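Local coordinates for purine-binding protein BAB2_0673 (Brucella melitensis biovar Abortus, PDB 3S99) that binds adenine and probably other purines such as guanine, and may be part of an ABC-type system for their uptake, at residues Y128-Q139 with T249-Y259. Sequence-based numbering, arbitrary orientation.
Sequences YNARFYEGRYVQ and TAVVDEWGPYY
Helix 132-139 runs nearly antiparallel to strand 249-253, at 170° and 8.1 Å between their axes, and the backbones come nearest where the CA atoms of Gly135 and Val251 lie 5.2 Å apart. Gly135 offers bare backbone here. Val251 fills the place with both methyls: CG2 lies 3.5 Å from Gly135 C, and CG1 faces Gly135 CA and the carbonyl of Phe132. Gln139, extended beyond CG, brings its amide to the same CG2.

The two segments are chain crossings between the lobes of a periplasmic-binding-protein fold. Each leads from the strand of one lobe's sheet to a helix of the other, in opposite directions, beside the adenine cleft. Near the cleft, Asp253 OD1 meets the Phe132 ring at its edge, 3.3 Å from CE1. The carboxylate also lies close to Trp42 of the adenine site. Phe132 CZ meets the edge of the Trp255 indole at CH2, and the methyl of Ala130 also touches CH2.

An aromatic cluster gathers round Tyr128. With CG between its backbone N and carbonyl carbon (chi1 67°), Tyr128 directs its ring at the three aromatic residues of 255-259. The ring turns its edge to the face of Trp255 in an offset edge-to-face pair, with planes at 81°. Tyr258 CE2 lies over one face of the Tyr128 ring, 3.5 Å from CG, and Tyr258 OH is hydrogen-bonded to Glu114. Tyr128 OH shares a 2.7 Å hydrogen bond with Tyr259 OH, which is also hydrogen-bonded to His46 ND1.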
# COMPACT_ATOMS: atom_id res chain seq x y z
N TYR A 128 2.48 -11.32 5.16
CA TYR A 128 1.26 -10.59 5.34
C TYR A 128 1.12 -9.51 4.30
O TYR A 128 1.92 -8.57 4.22
CB TYR A 128 1.14 -10.12 6.79
CG TYR A 128 2.16 -9.05 7.25
CD1 TYR A 128 3.44 -9.41 7.66
CD2 TYR A 128 1.82 -7.70 7.28
CE1 TYR A 128 4.35 -8.45 8.09
CE2 TYR A 128 2.72 -6.74 7.69
CZ TYR A 128 3.98 -7.12 8.11
OH TYR A 128 4.88 -6.18 8.54
N ASN A 129 0.09 -9.68 3.46
CA ASN A 129 -0.17 -8.79 2.34
C ASN A 129 -1.56 -8.14 2.47
O ASN A 129 -2.46 -8.72 3.07
CB ASN A 129 -0.04 -9.62 1.03
CG ASN A 129 0.13 -8.74 -0.20
OD1 ASN A 129 0.28 -7.53 -0.07
ND2 ASN A 129 0.12 -9.36 -1.41
N ALA A 130 -1.71 -6.92 1.95
CA ALA A 130 -2.98 -6.19 1.99
C ALA A 130 -3.44 -5.94 0.58
O ALA A 130 -2.63 -5.61 -0.27
CB ALA A 130 -2.83 -4.85 2.71
N ARG A 131 -4.75 -6.07 0.35
CA ARG A 131 -5.32 -5.74 -0.95
C ARG A 131 -5.47 -4.22 -1.12
O ARG A 131 -6.60 -3.71 -1.19
CB ARG A 131 -6.69 -6.40 -1.12
CG ARG A 131 -6.66 -7.91 -1.03
CD ARG A 131 -8.00 -8.53 -1.41
NE ARG A 131 -7.97 -9.97 -1.20
CZ ARG A 131 -7.55 -10.88 -2.08
NH1 ARG A 131 -7.18 -10.53 -3.30
NH2 ARG A 131 -7.52 -12.18 -1.75
N PHE A 132 -4.34 -3.51 -1.18
CA PHE A 132 -4.38 -2.06 -1.32
C PHE A 132 -5.21 -1.60 -2.53
O PHE A 132 -5.82 -0.54 -2.51
CB PHE A 132 -2.98 -1.48 -1.49
CG PHE A 132 -1.96 -1.98 -0.50
CD1 PHE A 132 -1.97 -1.56 0.81
CD2 PHE A 132 -0.98 -2.86 -0.90
CE1 PHE A 132 -1.02 -2.00 1.69
CE2 PHE A 132 -0.00 -3.30 -0.00
CZ PHE A 132 -0.05 -2.87 1.30
N TYR A 133 -5.21 -2.39 -3.58
CA TYR A 133 -5.93 -2.06 -4.82
C TYR A 133 -7.45 -1.92 -4.61
O TYR A 133 -8.14 -1.34 -5.46
CB TYR A 133 -5.62 -3.12 -5.91
CG TYR A 133 -6.26 -4.47 -5.62
CD1 TYR A 133 -5.54 -5.51 -5.09
CD2 TYR A 133 -7.62 -4.67 -5.86
CE1 TYR A 133 -6.15 -6.75 -4.81
CE2 TYR A 133 -8.23 -5.89 -5.58
CZ TYR A 133 -7.48 -6.91 -5.06
OH TYR A 133 -8.12 -8.08 -4.78
N GLU A 134 -7.97 -2.40 -3.49
CA GLU A 134 -9.37 -2.19 -3.17
C GLU A 134 -9.63 -0.72 -2.89
O GLU A 134 -10.58 -0.16 -3.41
CB GLU A 134 -9.82 -3.07 -2.01
CG GLU A 134 -9.91 -4.55 -2.36
CD GLU A 134 -10.40 -5.43 -1.19
OE1 GLU A 134 -10.32 -4.99 -0.05
OE2 GLU A 134 -10.87 -6.57 -1.43
N GLY A 135 -8.72 -0.07 -2.15
CA GLY A 135 -8.77 1.36 -1.90
C GLY A 135 -8.54 2.16 -3.16
O GLY A 135 -9.13 3.21 -3.35
N ARG A 136 -7.68 1.67 -4.04
CA ARG A 136 -7.42 2.36 -5.28
C ARG A 136 -8.70 2.49 -6.12
O ARG A 136 -8.89 3.48 -6.83
CB ARG A 136 -6.39 1.60 -6.10
CG ARG A 136 -5.01 1.57 -5.46
CD ARG A 136 -4.32 2.88 -5.63
NE ARG A 136 -2.97 2.81 -5.05
CZ ARG A 136 -2.16 3.84 -4.88
NH1 ARG A 136 -2.53 5.07 -5.20
NH2 ARG A 136 -0.96 3.63 -4.37
N TYR A 137 -9.56 1.48 -6.07
CA TYR A 137 -10.76 1.48 -6.88
C TYR A 137 -11.66 2.61 -6.46
O TYR A 137 -12.11 3.39 -7.29
CB TYR A 137 -11.47 0.14 -6.81
CG TYR A 137 -12.61 0.01 -7.77
CD1 TYR A 137 -13.91 0.34 -7.37
CD2 TYR A 137 -12.42 -0.45 -9.08
CE1 TYR A 137 -14.96 0.22 -8.23
CE2 TYR A 137 -13.47 -0.61 -9.93
CZ TYR A 137 -14.73 -0.26 -9.51
OH TYR A 137 -15.77 -0.38 -10.36
N VAL A 138 -11.89 2.72 -5.15
CA VAL A 138 -12.63 3.81 -4.59
C VAL A 138 -12.04 5.17 -4.97
O VAL A 138 -12.77 6.08 -5.36
CB VAL A 138 -12.66 3.74 -3.04
CG1 VAL A 138 -13.59 4.79 -2.53
CG2 VAL A 138 -13.08 2.36 -2.56
N GLN A 139 -10.71 5.31 -4.90
CA GLN A 139 -10.10 6.57 -5.28
C GLN A 139 -10.33 6.88 -6.76
O GLN A 139 -10.43 8.04 -7.15
CB GLN A 139 -8.59 6.59 -4.91
CG GLN A 139 -8.40 6.47 -3.41
CD GLN A 139 -6.99 6.61 -2.86
OE1 GLN A 139 -6.85 6.95 -1.68
NE2 GLN A 139 -5.95 6.32 -3.66
N THR A 249 -9.30 11.68 0.18
CA THR A 249 -9.31 10.56 1.11
C THR A 249 -7.94 9.91 0.99
O THR A 249 -7.02 10.47 0.38
CB THR A 249 -10.45 9.51 0.80
OG1 THR A 249 -10.44 8.48 1.79
CG2 THR A 249 -10.30 8.89 -0.59
N ALA A 250 -7.79 8.73 1.57
CA ALA A 250 -6.54 8.00 1.53
C ALA A 250 -6.82 6.52 1.77
O ALA A 250 -7.73 6.19 2.47
CB ALA A 250 -5.57 8.51 2.59
N VAL A 251 -6.01 5.65 1.17
CA VAL A 251 -6.03 4.22 1.45
C VAL A 251 -5.15 3.95 2.68
O VAL A 251 -3.94 4.02 2.58
CB VAL A 251 -5.51 3.45 0.24
CG1 VAL A 251 -5.64 1.91 0.46
CG2 VAL A 251 -6.29 3.86 -1.02
N VAL A 252 -5.78 3.63 3.82
CA VAL A 252 -5.10 3.58 5.09
C VAL A 252 -4.82 2.12 5.42
O VAL A 252 -5.68 1.27 5.27
CB VAL A 252 -5.92 4.23 6.23
CG1 VAL A 252 -5.22 4.04 7.62
CG2 VAL A 252 -6.15 5.73 5.95
N ASP A 253 -3.60 1.86 5.85
CA ASP A 253 -3.13 0.50 6.13
C ASP A 253 -3.29 0.29 7.62
O ASP A 253 -2.64 1.01 8.39
CB ASP A 253 -1.66 0.38 5.77
CG ASP A 253 -1.39 0.61 4.30
OD1 ASP A 253 -2.33 0.45 3.50
OD2 ASP A 253 -0.24 0.91 3.95
N GLU A 254 -4.10 -0.69 8.04
CA GLU A 254 -4.30 -0.89 9.49
C GLU A 254 -3.51 -2.11 10.02
O GLU A 254 -4.03 -3.19 10.17
CB GLU A 254 -5.79 -0.99 9.82
CG GLU A 254 -6.58 0.32 9.62
CD GLU A 254 -6.21 1.42 10.65
OE1 GLU A 254 -5.77 1.13 11.79
OE2 GLU A 254 -6.36 2.59 10.27
N TRP A 255 -2.24 -1.90 10.34
CA TRP A 255 -1.41 -3.03 10.72
C TRP A 255 -1.55 -3.41 12.19
O TRP A 255 -1.19 -4.51 12.59
CB TRP A 255 0.04 -2.74 10.42
CG TRP A 255 0.36 -2.23 9.03
CD1 TRP A 255 0.82 -0.99 8.71
CD2 TRP A 255 0.28 -2.95 7.79
NE1 TRP A 255 1.07 -0.91 7.36
CE2 TRP A 255 0.71 -2.09 6.77
CE3 TRP A 255 -0.16 -4.24 7.43
CZ2 TRP A 255 0.76 -2.48 5.44
CZ3 TRP A 255 -0.12 -4.61 6.13
CH2 TRP A 255 0.33 -3.75 5.14
N GLY A 256 -2.05 -2.50 13.01
CA GLY A 256 -1.98 -2.66 14.47
C GLY A 256 -2.62 -3.91 15.03
O GLY A 256 -2.00 -4.64 15.79
N PRO A 257 -3.89 -4.17 14.67
CA PRO A 257 -4.52 -5.39 15.16
C PRO A 257 -3.78 -6.65 14.75
O PRO A 257 -3.66 -7.57 15.54
CB PRO A 257 -5.93 -5.32 14.55
CG PRO A 257 -6.20 -3.77 14.45
CD PRO A 257 -4.84 -3.25 14.01
N TYR A 258 -3.22 -6.67 13.54
CA TYR A 258 -2.46 -7.81 13.07
C TYR A 258 -1.19 -7.99 13.90
O TYR A 258 -0.87 -9.10 14.37
CB TYR A 258 -2.12 -7.65 11.56
CG TYR A 258 -1.34 -8.84 11.03
CD1 TYR A 258 -1.98 -10.06 10.81
CD2 TYR A 258 0.02 -8.77 10.79
CE1 TYR A 258 -1.30 -11.18 10.38
CE2 TYR A 258 0.73 -9.91 10.34
CZ TYR A 258 0.06 -11.11 10.15
OH TYR A 258 0.69 -12.24 9.70
N TYR A 259 -0.47 -6.90 14.13
CA TYR A 259 0.76 -6.96 14.92
C TYR A 259 0.48 -7.44 16.34
O TYR A 259 1.22 -8.22 16.91
CB TYR A 259 1.46 -5.59 14.93
CG TYR A 259 2.06 -5.18 13.59
CD1 TYR A 259 2.09 -6.07 12.50
CD2 TYR A 259 2.63 -3.93 13.42
CE1 TYR A 259 2.65 -5.71 11.29
CE2 TYR A 259 3.22 -3.56 12.19
CZ TYR A 259 3.22 -4.46 11.15
OH TYR A 259 3.79 -4.12 9.96